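Local structure of PKS_KS domain-containing protein (Photorhabdus luminescens subsp. laumondii, 6SMO) at residues Lys71-Tyr79 with Gly257-Gly265; Pro359-Thr367 with Glu385-Asn396. The protein probably acts as a 3-oxoacyl-[acyl-carrier-protein] synthase of the thiolase-like superfamily and here holds a pentaketo-dodecanal chain in its pocket. All blocks are in the same frame, centred on the assembly; numbering follows the deposited sequence.

Contact 1: Lys71-Tyr79 with Gly257-Gly265; sequences KSGAIGQVY and GFVIAEGCG
Two backbone hydrogen bonds gripping G76 hold the segments together. G76 N gives to I260 O at 2.9 Å (161° at the hydrogen), and E262 N gives to G76 O at 3.0 Å. This pattern, with one residue bonding to both neighbours of A261, is that of a single parallel bridge. The end-to-end directions of 74-78 and 259-262 agree with it, lying 21° apart. The G76 CA and A261 CA are 3.8 Å apart, a spacing consistent with G76 having no side chain. One bridge water extends the pairing: it donates to A74 O at 2.7 Å, accepts from I260 N at 3.2 Å, and also bonds to S72 OG.

A third, weak bond runs from V78 N to E262 OE1 at 3.4 Å. The glutamate reaches it with CG set between its backbone N and carbonyl carbon (chi1 60°) and the chain extended beyond, while OE2 forms a salt bridge to K95 of helix 95-111. The carboxylate is thus shared between the loop backbone and a lysine, which would be expected to stabilise its charge.

GFVIAEG closely resembles the GFVxGEG signature of ketoacyl synthases, the run leading into strand 263-271 of the thiolase fold. Residues 71-79 lie alongside it, in the loop between helices 63-68 and 95-111. V259 and A261 also make backbone hydrogen bonds with the ligand-pocket residue H369.

Packing follows the register. I75 CG2 meets I260 CG2 at 3.9 Å, while the far end of I260 leads away from the loop toward S226, I227 and F230 of helix 224-233. A74 CB lies against both methyls of V259. V78 lies along one side of the glutamate chain, CG1 near its CG and CG2 3.5 Å from E262 OE1, and F99 touches both residues.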
ATOM      1  N   LYS B  71     -25.298  -9.486  -2.144  1.00 54.67           N
ATOM      2  CA  LYS B  71     -25.800  -9.974  -3.458  1.00 54.94           C
ATOM      3  C   LYS B  71     -24.806 -10.981  -4.053  1.00 53.79           C
ATOM      4  O   LYS B  71     -25.228 -11.785  -4.907  1.00 52.89           O
ATOM      5  CB  LYS B  71     -26.041  -8.794  -4.406  1.00 56.81           C
ATOM      6  CG  LYS B  71     -27.159  -7.851  -3.981  1.00 58.69           C
ATOM      7  CD  LYS B  71     -27.191  -6.546  -4.749  1.00 60.47           C
ATOM      8  CE  LYS B  71     -27.782  -6.683  -6.136  1.00 61.67           C
ATOM      9  NZ  LYS B  71     -27.653  -5.426  -6.911  1.00 62.13           N
ATOM     10  N   SER B  72     -23.541 -10.938  -3.619  1.00 52.59           N
ATOM     11  CA  SER B  72     -22.453 -11.861  -4.045  1.00 52.32           C
ATOM     12  C   SER B  72     -22.693 -13.259  -3.462  1.00 51.54           C
ATOM     13  O   SER B  72     -23.129 -13.345  -2.296  1.00 52.25           O
ATOM     14  CB  SER B  72     -21.103 -11.326  -3.639  1.00 52.28           C
ATOM     15  OG  SER B  72     -20.062 -12.197  -4.056  1.00 53.08           O
ATOM     16  N   GLY B  73     -22.416 -14.304  -4.251  1.00 50.30           N
ATOM     17  CA  GLY B  73     -22.521 -15.719  -3.841  1.00 49.77           C
ATOM     18  C   GLY B  73     -21.384 -16.564  -4.397  1.00 49.05           C
ATOM     19  O   GLY B  73     -21.611 -17.766  -4.629  1.00 48.92           O
ATOM     20  N   ALA B  74     -20.207 -15.960  -4.601  1.00 48.05           N
ATOM     21  CA  ALA B  74     -18.984 -16.615  -5.122  1.00 47.09           C
ATOM     22  C   ALA B  74     -17.747 -16.030  -4.428  1.00 45.50           C
ATOM     23  O   ALA B  74     -17.691 -14.794  -4.267  1.00 45.35           O
ATOM     24  CB  ALA B  74     -18.906 -16.434  -6.618  1.00 47.25           C
ATOM     25  N   ILE B  75     -16.801 -16.892  -4.035  1.00 44.58           N
ATOM     26  CA  ILE B  75     -15.490 -16.504  -3.427  1.00 43.77           C
ATOM     27  C   ILE B  75     -14.401 -17.467  -3.913  1.00 42.34           C
ATOM     28  O   ILE B  75     -14.736 -18.616  -4.266  1.00 42.40           O
ATOM     29  CB  ILE B  75     -15.564 -16.481  -1.885  1.00 44.62           C
ATOM     30  CG1 ILE B  75     -16.224 -17.743  -1.322  1.00 45.60           C
ATOM     31  CG2 ILE B  75     -16.257 -15.217  -1.394  1.00 44.94           C
ATOM     32  CD1 ILE B  75     -15.934 -17.989   0.141  1.00 46.18           C
ATOM     33  N   GLY B  76     -13.149 -17.000  -3.928  1.00 40.81           N
ATOM     34  CA  GLY B  76     -11.947 -17.825  -4.162  1.00 40.20           C
ATOM     35  C   GLY B  76     -11.335 -18.273  -2.848  1.00 39.63           C
ATOM     36  O   GLY B  76     -10.400 -17.600  -2.371  1.00 38.13           O
ATOM     37  N   GLN B  77     -11.860 -19.361  -2.275  1.00 40.44           N
ATOM     38  CA  GLN B  77     -11.423 -19.940  -0.976  1.00 41.68           C
ATOM     39  C   GLN B  77     -10.432 -21.078  -1.246  1.00 42.03           C
ATOM     40  O   GLN B  77     -10.633 -21.807  -2.238  1.00 41.62           O
ATOM     41  CB  GLN B  77     -12.642 -20.425  -0.188  1.00 42.82           C
ATOM     42  CG  GLN B  77     -12.401 -20.526   1.311  1.00 43.70           C
ATOM     43  CD  GLN B  77     -13.678 -20.786   2.072  1.00 44.82           C
ATOM     44  OE1 GLN B  77     -14.509 -21.599   1.670  1.00 45.84           O
ATOM     45  NE2 GLN B  77     -13.843 -20.093   3.186  1.00 45.31           N
ATOM     46  N   VAL B  78      -9.409 -21.222  -0.396  1.00 43.18           N
ATOM     47  CA  VAL B  78      -8.302 -22.214  -0.564  1.00 44.48           C
ATOM     48  C   VAL B  78      -8.687 -23.536   0.116  1.00 45.78           C
ATOM     49  O   VAL B  78      -8.382 -24.595  -0.464  1.00 46.04           O
ATOM     50  CB  VAL B  78      -6.950 -21.673  -0.052  1.00 44.45           C
ATOM     51  CG1 VAL B  78      -6.510 -20.442  -0.827  1.00 43.88           C
ATOM     52  CG2 VAL B  78      -6.953 -21.384   1.442  1.00 44.96           C
ATOM     53  N   TYR B  79      -9.330 -23.474   1.289  1.00 47.78           N
ATOM     54  CA  TYR B  79      -9.777 -24.651   2.083  1.00 49.39           C
ATOM     55  C   TYR B  79     -11.291 -24.572   2.311  1.00 49.70           C
ATOM     56  O   TYR B  79     -11.717 -23.633   3.011  1.00 49.78           O
ATOM     57  CB  TYR B  79      -9.018 -24.728   3.412  1.00 50.80           C
ATOM     58  CG  TYR B  79      -7.515 -24.736   3.284  1.00 51.99           C
ATOM     59  CD1 TYR B  79      -6.869 -25.667   2.485  1.00 52.53           C
ATOM     60  CD2 TYR B  79      -6.732 -23.822   3.973  1.00 52.72           C
ATOM     61  CE1 TYR B  79      -5.488 -25.683   2.364  1.00 53.17           C
ATOM     62  CE2 TYR B  79      -5.351 -23.823   3.862  1.00 53.41           C
ATOM     63  CZ  TYR B  79      -4.725 -24.757   3.055  1.00 53.23           C
ATOM     64  OH  TYR B  79      -3.364 -24.767   2.943  1.00 52.37           O
ATOM     65  N   GLY B 257     -18.391  -7.247 -12.218  1.00 40.56           N
ATOM     66  CA  GLY B 257     -17.615  -7.126 -10.966  1.00 40.34           C
ATOM     67  C   GLY B 257     -16.657  -8.288 -10.759  1.00 39.75           C
ATOM     68  O   GLY B 257     -16.802  -9.306 -11.464  1.00 39.64           O
ATOM     69  N   PHE B 258     -15.720  -8.144  -9.814  1.00 39.22           N
ATOM     70  CA  PHE B 258     -14.674  -9.152  -9.492  1.00 38.91           C
ATOM     71  C   PHE B 258     -15.171 -10.074  -8.370  1.00 38.65           C
ATOM     72  O   PHE B 258     -15.835  -9.589  -7.434  1.00 38.72           O
ATOM     73  CB  PHE B 258     -13.343  -8.475  -9.141  1.00 38.91           C
ATOM     74  CG  PHE B 258     -13.287  -7.736  -7.826  1.00 39.15           C
ATOM     75  CD1 PHE B 258     -13.044  -8.411  -6.638  1.00 39.21           C
ATOM     76  CD2 PHE B 258     -13.433  -6.357  -7.779  1.00 39.39           C
ATOM     77  CE1 PHE B 258     -12.978  -7.728  -5.433  1.00 39.59           C
ATOM     78  CE2 PHE B 258     -13.365  -5.676  -6.573  1.00 39.58           C
ATOM     79  CZ  PHE B 258     -13.137  -6.362  -5.403  1.00 39.75           C
ATOM     80  N   VAL B 259     -14.865 -11.370  -8.482  1.00 38.21           N
ATOM     81  CA  VAL B 259     -15.073 -12.391  -7.412  1.00 38.39           C
ATOM     82  C   VAL B 259     -13.877 -12.308  -6.456  1.00 38.08           C
ATOM     83  O   VAL B 259     -12.759 -12.639  -6.893  1.00 38.22           O
ATOM     84  CB  VAL B 259     -15.229 -13.808  -7.998  1.00 38.55           C
ATOM     85  CG1 VAL B 259     -15.240 -14.879  -6.916  1.00 38.72           C
ATOM     86  CG2 VAL B 259     -16.469 -13.922  -8.869  1.00 38.79           C
ATOM     87  N   ILE B 260     -14.107 -11.874  -5.211  1.00 37.95           N
ATOM     88  CA  ILE B 260     -13.046 -11.721  -4.169  1.00 37.62           C
ATOM     89  C   ILE B 260     -12.495 -13.108  -3.819  1.00 37.22           C
ATOM     90  O   ILE B 260     -13.271 -14.083  -3.861  1.00 37.16           O
ATOM     91  CB  ILE B 260     -13.573 -10.973  -2.926  1.00 37.88           C
ATOM     92  CG1 ILE B 260     -12.424 -10.481  -2.041  1.00 37.93           C
ATOM     93  CG2 ILE B 260     -14.563 -11.825  -2.143  1.00 38.28           C
ATOM     94  CD1 ILE B 260     -12.818  -9.382  -1.082  1.00 38.05           C
ATOM     95  N   ALA B 261     -11.202 -13.180  -3.491  1.00 36.95           N
ATOM     96  CA  ALA B 261     -10.456 -14.429  -3.210  1.00 37.02           C
ATOM     97  C   ALA B 261      -9.398 -14.170  -2.132  1.00 37.04           C
ATOM     98  O   ALA B 261      -9.173 -12.994  -1.797  1.00 36.99           O
ATOM     99  CB  ALA B 261      -9.826 -14.940  -4.482  1.00 36.86           C
ATOM    100  N   GLU B 262      -8.787 -15.240  -1.619  1.00 37.35           N
ATOM    101  CA  GLU B 262      -7.648 -15.197  -0.662  1.00 37.22           C
ATOM    102  C   GLU B 262      -6.483 -16.000  -1.248  1.00 36.39           C
ATOM    103  O   GLU B 262      -6.700 -16.717  -2.248  1.00 36.69           O
ATOM    104  CB  GLU B 262      -8.063 -15.738   0.710  1.00 38.25           C
ATOM    105  CG  GLU B 262      -8.536 -17.184   0.695  1.00 39.42           C
ATOM    106  CD  GLU B 262      -8.906 -17.757   2.054  1.00 40.61           C
ATOM    107  OE1 GLU B 262      -9.311 -18.935   2.103  1.00 41.75           O
ATOM    108  OE2 GLU B 262      -8.790 -17.027   3.062  1.00 41.13           O
ATOM    109  N   GLY B 263      -5.296 -15.877  -0.651  1.00 35.07           N
ATOM    110  CA  GLY B 263      -4.094 -16.639  -1.039  1.00 34.69           C
ATOM    111  C   GLY B 263      -2.818 -15.843  -0.841  1.00 34.00           C
ATOM    112  O   GLY B 263      -2.881 -14.749  -0.246  1.00 33.84           O
ATOM    113  N   CYS B 264      -1.696 -16.381  -1.329  1.00 33.52           N
ATOM    114  CA  CYS B 264      -0.340 -15.780  -1.222  1.00 33.23           C
ATOM    115  C   CYS B 264       0.549 -16.288  -2.362  1.00 32.85           C
ATOM    116  O   CYS B 264       0.452 -17.485  -2.700  1.00 33.31           O
ATOM    117  CB  CYS B 264       0.300 -16.111   0.121  1.00 33.39           C
ATOM    118  SG  CYS B 264       2.002 -15.510   0.285  1.00 32.95           S
ATOM    119  N   GLY B 265       1.369 -15.397  -2.926  1.00 32.35           N
ATOM    120  CA  GLY B 265       2.443 -15.722  -3.884  1.00 32.12           C
ATOM    121  C   GLY B 265       3.783 -15.234  -3.364  1.00 31.95           C
ATOM    122  O   GLY B 265       3.835 -14.089  -2.875  1.00 31.63           O
TER
HETATM  123  O   HOH W   1     -17.280 -12.173  -4.756  1.00 30.55           O

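Contact 2: Pro359-Thr367 with Glu385-Asn396; sequences PINSLKSMT and EIEKQYVHPTIN
N361 lays its amide over one face of the H392 ring, ND2 standing 3.1 Å above the ring centre with the two planes 14° apart. H392 CG lies between its backbone N and carbonyl carbon (chi1 72°), which turns the ring toward N361. L363 CD1 covers the opposite face in a CH-pi contact, 3.5 Å from the ring centroid, so the imidazole is sandwiched. In the amide plane, a straight bond from N361 ND2 to H392 O (2.9 Å, 177°) and a bent one to the syn lone pair of E385 OE2 (3.0 Å) help hold the amide flat; Y328 OH is also hydrogen-bonded to ND2. E385 OE2 accepts H392 N as well, on its anti side at 3.0 Å, tying the helix end to the chain after it.

Beyond the ring the hydrogen bonds across the segments are weak: T394 OG1, also bonded to Y408 O, accepts S362 N, and S365 OG, which donates to S362 O within 359-367, accepts I395 N. M366 CG rests 3.7 Å from I395 CD1, and its bent chain brings CE to P393 O.

Edge strand 360-361, beside strand 326-330, here meets the end of helix 372-388; L363 also packs on that helix, and with M366 reaches helix 44-53.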
ATOM      1  N   PRO B 359      -1.296 -13.156 -27.433  1.00 38.49           N
ATOM      2  CA  PRO B 359      -2.127 -13.780 -26.401  1.00 38.02           C
ATOM      3  C   PRO B 359      -2.093 -12.997 -25.078  1.00 37.25           C
ATOM      4  O   PRO B 359      -1.013 -12.755 -24.567  1.00 37.04           O
ATOM      5  CB  PRO B 359      -1.517 -15.182 -26.222  1.00 38.18           C
ATOM      6  CG  PRO B 359      -0.737 -15.424 -27.497  1.00 38.50           C
ATOM      7  CD  PRO B 359      -0.234 -14.057 -27.905  1.00 38.66           C
ATOM      8  N   ILE B 360      -3.271 -12.613 -24.577  1.00 36.39           N
ATOM      9  CA  ILE B 360      -3.474 -11.882 -23.289  1.00 35.91           C
ATOM     10  C   ILE B 360      -4.419 -12.720 -22.422  1.00 35.62           C
ATOM     11  O   ILE B 360      -5.447 -13.160 -22.956  1.00 36.32           O
ATOM     12  CB  ILE B 360      -4.041 -10.469 -23.547  1.00 35.96           C
ATOM     13  CG1 ILE B 360      -3.201  -9.684 -24.559  1.00 36.25           C
ATOM     14  CG2 ILE B 360      -4.203  -9.701 -22.244  1.00 35.72           C
ATOM     15  CD1 ILE B 360      -3.970  -8.612 -25.295  1.00 36.49           C
ATOM     16  N   ASN B 361      -4.096 -12.941 -21.144  1.00 34.83           N
ATOM     17  CA  ASN B 361      -4.940 -13.761 -20.231  1.00 34.58           C
ATOM     18  C   ASN B 361      -5.080 -13.084 -18.863  1.00 34.45           C
ATOM     19  O   ASN B 361      -4.304 -12.155 -18.563  1.00 34.78           O
ATOM     20  CB  ASN B 361      -4.413 -15.192 -20.082  1.00 34.22           C
ATOM     21  CG  ASN B 361      -2.985 -15.274 -19.584  1.00 33.92           C
ATOM     22  OD1 ASN B 361      -2.373 -14.261 -19.250  1.00 33.49           O
ATOM     23  ND2 ASN B 361      -2.445 -16.480 -19.530  1.00 33.79           N
ATOM     24  N   SER B 362      -6.060 -13.552 -18.084  1.00 34.12           N
ATOM     25  CA  SER B 362      -6.319 -13.175 -16.671  1.00 33.65           C
ATOM     26  C   SER B 362      -6.509 -14.452 -15.845  1.00 33.65           C
ATOM     27  O   SER B 362      -7.378 -15.265 -16.216  1.00 34.01           O
ATOM     28  CB  SER B 362      -7.522 -12.274 -16.567  1.00 33.70           C
ATOM     29  OG  SER B 362      -7.811 -11.969 -15.210  1.00 33.33           O
ATOM     30  N   LEU B 363      -5.726 -14.619 -14.775  1.00 33.41           N
ATOM     31  CA  LEU B 363      -5.799 -15.794 -13.865  1.00 33.50           C
ATOM     32  C   LEU B 363      -7.024 -15.663 -12.950  1.00 33.29           C
ATOM     33  O   LEU B 363      -7.466 -16.696 -12.413  1.00 33.18           O
ATOM     34  CB  LEU B 363      -4.511 -15.888 -13.042  1.00 33.64           C
ATOM     35  CG  LEU B 363      -4.248 -17.246 -12.390  1.00 34.12           C
ATOM     36  CD1 LEU B 363      -3.766 -18.256 -13.418  1.00 34.64           C
ATOM     37  CD2 LEU B 363      -3.244 -17.121 -11.256  1.00 34.20           C
ATOM     38  N   LYS B 364      -7.551 -14.443 -12.794  1.00 33.27           N
ATOM     39  CA  LYS B 364      -8.686 -14.117 -11.885  1.00 33.52           C
ATOM     40  C   LYS B 364      -9.981 -14.790 -12.365  1.00 34.03           C
ATOM     41  O   LYS B 364     -10.952 -14.790 -11.585  1.00 34.48           O
ATOM     42  CB  LYS B 364      -8.872 -12.601 -11.778  1.00 33.25           C
ATOM     43  CG  LYS B 364      -7.734 -11.852 -11.095  1.00 32.99           C
ATOM     44  CD  LYS B 364      -8.005 -10.370 -10.938  1.00 32.87           C
ATOM     45  CE  LYS B 364      -6.881  -9.610 -10.266  1.00 32.80           C
ATOM     46  NZ  LYS B 364      -5.677  -9.517 -11.125  1.00 32.62           N
ATOM     47  N   SER B 365     -10.004 -15.333 -13.588  1.00 34.36           N
ATOM     48  CA  SER B 365     -11.135 -16.126 -14.141  1.00 34.35           C
ATOM     49  C   SER B 365     -11.254 -17.468 -13.406  1.00 34.42           C
ATOM     50  O   SER B 365     -12.381 -17.998 -13.331  1.00 34.82           O
ATOM     51  CB  SER B 365     -10.985 -16.332 -15.628  1.00 34.84           C
ATOM     52  OG  SER B 365      -9.785 -17.026 -15.930  1.00 35.11           O
ATOM     53  N   MET B 366     -10.132 -17.997 -12.902  1.00 33.49           N
ATOM     54  CA  MET B 366     -10.056 -19.283 -12.155  1.00 33.19           C
ATOM     55  C   MET B 366      -9.893 -19.015 -10.653  1.00 32.83           C
ATOM     56  O   MET B 366     -10.598 -19.670  -9.861  1.00 32.66           O
ATOM     57  CB  MET B 366      -8.872 -20.124 -12.647  1.00 33.02           C
ATOM     58  CG  MET B 366      -8.941 -20.447 -14.126  1.00 33.07           C
ATOM     59  SD  MET B 366      -7.611 -21.549 -14.665  1.00 33.22           S
ATOM     60  CE  MET B 366      -6.526 -20.386 -15.489  1.00 33.14           C
ATOM     61  N   THR B 367      -8.993 -18.096 -10.282  1.00 32.46           N
ATOM     62  CA  THR B 367      -8.564 -17.833  -8.880  1.00 32.54           C
ATOM     63  C   THR B 367      -9.502 -16.836  -8.186  1.00 32.45           C
ATOM     64  O   THR B 367      -9.626 -16.923  -6.949  1.00 32.49           O
ATOM     65  CB  THR B 367      -7.128 -17.294  -8.826  1.00 32.40           C
ATOM     66  OG1 THR B 367      -7.019 -16.215  -9.755  1.00 32.24           O
ATOM     67  CG2 THR B 367      -6.089 -18.350  -9.139  1.00 32.42           C
ATOM     68  N   GLU B 385       4.637 -20.348 -16.681  1.00 32.33           N
ATOM     69  CA  GLU B 385       4.207 -20.239 -18.103  1.00 32.58           C
ATOM     70  C   GLU B 385       5.438 -20.118 -19.012  1.00 32.83           C
ATOM     71  O   GLU B 385       5.480 -20.826 -20.037  1.00 32.93           O
ATOM     72  CB  GLU B 385       3.272 -19.044 -18.302  1.00 32.27           C
ATOM     73  CG  GLU B 385       1.829 -19.331 -17.933  1.00 32.36           C
ATOM     74  CD  GLU B 385       0.907 -18.132 -18.059  1.00 32.43           C
ATOM     75  OE1 GLU B 385       1.185 -17.105 -17.411  1.00 32.57           O
ATOM     76  OE2 GLU B 385      -0.082 -18.219 -18.813  1.00 33.00           O
ATOM     77  N   ILE B 386       6.392 -19.253 -18.650  1.00 33.11           N
ATOM     78  CA  ILE B 386       7.644 -18.997 -19.427  1.00 33.93           C
ATOM     79  C   ILE B 386       8.518 -20.257 -19.393  1.00 35.53           C
ATOM     80  O   ILE B 386       9.062 -20.622 -20.456  1.00 36.23           O
ATOM     81  CB  ILE B 386       8.387 -17.755 -18.888  1.00 33.47           C
ATOM     82  CG1 ILE B 386       7.596 -16.472 -19.163  1.00 33.12           C
ATOM     83  CG2 ILE B 386       9.800 -17.676 -19.451  1.00 33.53           C
ATOM     84  CD1 ILE B 386       8.046 -15.280 -18.350  1.00 33.12           C
ATOM     85  N   GLU B 387       8.647 -20.883 -18.219  1.00 36.43           N
ATOM     86  CA  GLU B 387       9.435 -22.128 -17.999  1.00 37.61           C
ATOM     87  C   GLU B 387       8.925 -23.239 -18.924  1.00 37.78           C
ATOM     88  O   GLU B 387       9.753 -23.830 -19.647  1.00 38.70           O
ATOM     89  CB  GLU B 387       9.350 -22.582 -16.540  1.00 38.13           C
ATOM     90  CG  GLU B 387      10.690 -22.588 -15.828  1.00 39.12           C
ATOM     91  CD  GLU B 387      11.486 -23.870 -15.993  1.00 40.48           C
ATOM     92  OE1 GLU B 387      12.643 -23.790 -16.454  1.00 41.71           O
ATOM     93  OE2 GLU B 387      10.950 -24.944 -15.655  1.00 40.79           O
ATOM     94  N   LYS B 388       7.614 -23.497 -18.900  1.00 37.59           N
ATOM     95  CA  LYS B 388       6.971 -24.665 -19.564  1.00 37.72           C
ATOM     96  C   LYS B 388       6.484 -24.286 -20.970  1.00 37.34           C
ATOM     97  O   LYS B 388       5.905 -25.166 -21.638  1.00 36.98           O
ATOM     98  CB  LYS B 388       5.839 -25.194 -18.678  1.00 37.74           C
ATOM     99  CG  LYS B 388       6.302 -25.862 -17.389  1.00 38.09           C
ATOM    100  CD  LYS B 388       5.219 -25.996 -16.340  1.00 38.09           C
ATOM    101  CE  LYS B 388       5.720 -26.602 -15.045  1.00 38.48           C
ATOM    102  NZ  LYS B 388       5.855 -28.076 -15.142  1.00 38.66           N
ATOM    103  N   GLN B 389       6.724 -23.042 -21.408  1.00 37.05           N
ATOM    104  CA  GLN B 389       6.346 -22.519 -22.751  1.00 37.03           C
ATOM    105  C   GLN B 389       4.872 -22.844 -23.030  1.00 36.71           C
ATOM    106  O   GLN B 389       4.557 -23.263 -24.162  1.00 37.58           O
ATOM    107  CB  GLN B 389       7.261 -23.104 -23.831  1.00 37.68           C
ATOM    108  CG  GLN B 389       8.723 -22.700 -23.691  1.00 38.26           C
ATOM    109  CD  GLN B 389       8.983 -21.279 -24.126  1.00 38.35           C
ATOM    110  OE1 GLN B 389       8.611 -20.321 -23.451  1.00 38.47           O
ATOM    111  NE2 GLN B 389       9.643 -21.129 -25.263  1.00 38.97           N
ATOM    112  N   TYR B 390       4.012 -22.662 -22.023  1.00 35.81           N
ATOM    113  CA  TYR B 390       2.541 -22.866 -22.093  1.00 35.25           C
ATOM    114  C   TYR B 390       1.844 -21.599 -21.590  1.00 34.61           C
ATOM    115  O   TYR B 390       2.420 -20.893 -20.740  1.00 34.53           O
ATOM    116  CB  TYR B 390       2.121 -24.092 -21.276  1.00 34.75           C
ATOM    117  CG  TYR B 390       0.679 -24.498 -21.453  1.00 34.33           C
ATOM    118  CD1 TYR B 390       0.302 -25.377 -22.456  1.00 34.37           C
ATOM    119  CD2 TYR B 390      -0.312 -24.000 -20.622  1.00 33.91           C
ATOM    120  CE1 TYR B 390      -1.020 -25.753 -22.628  1.00 34.38           C
ATOM    121  CE2 TYR B 390      -1.640 -24.365 -20.781  1.00 33.89           C
ATOM    122  CZ  TYR B 390      -1.996 -25.246 -21.788  1.00 34.13           C
ATOM    123  OH  TYR B 390      -3.301 -25.613 -21.950  1.00 34.36           O
ATOM    124  N   VAL B 391       0.643 -21.328 -22.107  1.00 34.45           N
ATOM    125  CA  VAL B 391      -0.190 -20.145 -21.742  1.00 34.53           C
ATOM    126  C   VAL B 391      -1.553 -20.648 -21.251  1.00 34.24           C
ATOM    127  O   VAL B 391      -2.257 -21.303 -22.044  1.00 34.00           O
ATOM    128  CB  VAL B 391      -0.329 -19.177 -22.932  1.00 34.78           C
ATOM    129  CG1 VAL B 391      -1.279 -18.033 -22.622  1.00 35.17           C
ATOM    130  CG2 VAL B 391       1.020 -18.636 -23.378  1.00 34.69           C
ATOM    131  N   HIS B 392      -1.901 -20.356 -19.991  1.00 34.18           N
ATOM    132  CA  HIS B 392      -3.197 -20.735 -19.368  1.00 34.28           C
ATOM    133  C   HIS B 392      -4.308 -19.893 -19.990  1.00 34.85           C
ATOM    134  O   HIS B 392      -4.078 -18.746 -20.369  1.00 35.24           O
ATOM    135  CB  HIS B 392      -3.140 -20.624 -17.834  1.00 33.98           C
ATOM    136  CG  HIS B 392      -3.120 -19.229 -17.301  1.00 33.44           C
ATOM    137  ND1 HIS B 392      -4.213 -18.386 -17.380  1.00 33.16           N
ATOM    138  CD2 HIS B 392      -2.159 -18.537 -16.649  1.00 33.01           C
ATOM    139  CE1 HIS B 392      -3.918 -17.230 -16.822  1.00 32.79           C
ATOM    140  NE2 HIS B 392      -2.663 -17.297 -16.366  1.00 32.57           N
ATOM    141  N   PRO B 393      -5.540 -20.436 -20.127  1.00 35.46           N
ATOM    142  CA  PRO B 393      -6.644 -19.703 -20.745  1.00 35.68           C
ATOM    143  C   PRO B 393      -7.408 -18.797 -19.770  1.00 35.89           C
ATOM    144  O   PRO B 393      -7.289 -18.988 -18.573  1.00 35.73           O
ATOM    145  CB  PRO B 393      -7.555 -20.841 -21.219  1.00 36.02           C
ATOM    146  CG  PRO B 393      -7.379 -21.913 -20.160  1.00 36.03           C
ATOM    147  CD  PRO B 393      -5.937 -21.790 -19.704  1.00 35.69           C
ATOM    148  N   THR B 394      -8.162 -17.837 -20.314  1.00 36.21           N
ATOM    149  CA  THR B 394      -9.197 -17.048 -19.595  1.00 36.57           C
ATOM    150  C   THR B 394     -10.526 -17.805 -19.705  1.00 36.88           C
ATOM    151  O   THR B 394     -11.152 -17.731 -20.779  1.00 37.18           O
ATOM    152  CB  THR B 394      -9.312 -15.624 -20.157  1.00 36.40           C
ATOM    153  OG1 THR B 394      -7.998 -15.092 -20.318  1.00 36.75           O
ATOM    154  CG2 THR B 394     -10.127 -14.706 -19.272  1.00 36.35           C
ATOM    155  N   ILE B 395     -10.924 -18.523 -18.649  1.00 37.16           N
ATOM    156  CA  ILE B 395     -12.137 -19.396 -18.653  1.00 37.91           C
ATOM    157  C   ILE B 395     -13.388 -18.530 -18.458  1.00 38.37           C
ATOM    158  O   ILE B 395     -13.242 -17.329 -18.149  1.00 38.13           O
ATOM    159  CB  ILE B 395     -12.040 -20.520 -17.598  1.00 38.00           C
ATOM    160  CG1 ILE B 395     -12.045 -19.988 -16.161  1.00 37.92           C
ATOM    161  CG2 ILE B 395     -10.828 -21.400 -17.867  1.00 37.89           C
ATOM    162  CD1 ILE B 395     -12.489 -21.007 -15.136  1.00 37.98           C
ATOM    163  N   ASN B 396     -14.565 -19.136 -18.645  1.00 39.33           N
ATOM    164  CA  ASN B 396     -15.903 -18.505 -18.471  1.00 39.71           C
ATOM    165  C   ASN B 396     -16.102 -17.408 -19.526  1.00 40.47           C
ATOM    166  O   ASN B 396     -16.880 -16.471 -19.256  1.00 40.53           O
ATOM    167  CB  ASN B 396     -16.088 -17.958 -17.053  1.00 39.55           C
ATOM    168  CG  ASN B 396     -15.700 -18.951 -15.978  1.00 39.33           C
ATOM    169  OD1 ASN B 396     -15.866 -20.157 -16.150  1.00 39.18           O
ATOM    170  ND2 ASN B 396     -15.188 -18.455 -14.865  1.00 39.30           N
TER

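In the fold
From the N terminus, the loop after helix 63-68 enters contact 1, which closes only when residues 257-265 return 178 positions later. That long excursion carries strands 123-128 and 212-219 and helix 224-233, besides the unmodelled residues 80-87. Contact 2 follows in series and is local: its 17 intervening residues are mostly helix 372-388. Both reach the same mixed sheet, contact 1 through interior strand 263-271 and contact 2 through outermost strand 360-361. Their centres are 18 Å apart, yet they touch where A261 CB packs against T367 O. Just beyond T367 the chain leads on to the pocket residue H369 beside 257-265. Contact 1 lies in the N-terminal ketoacyl synthase family region, contact 2 in the C-terminal one.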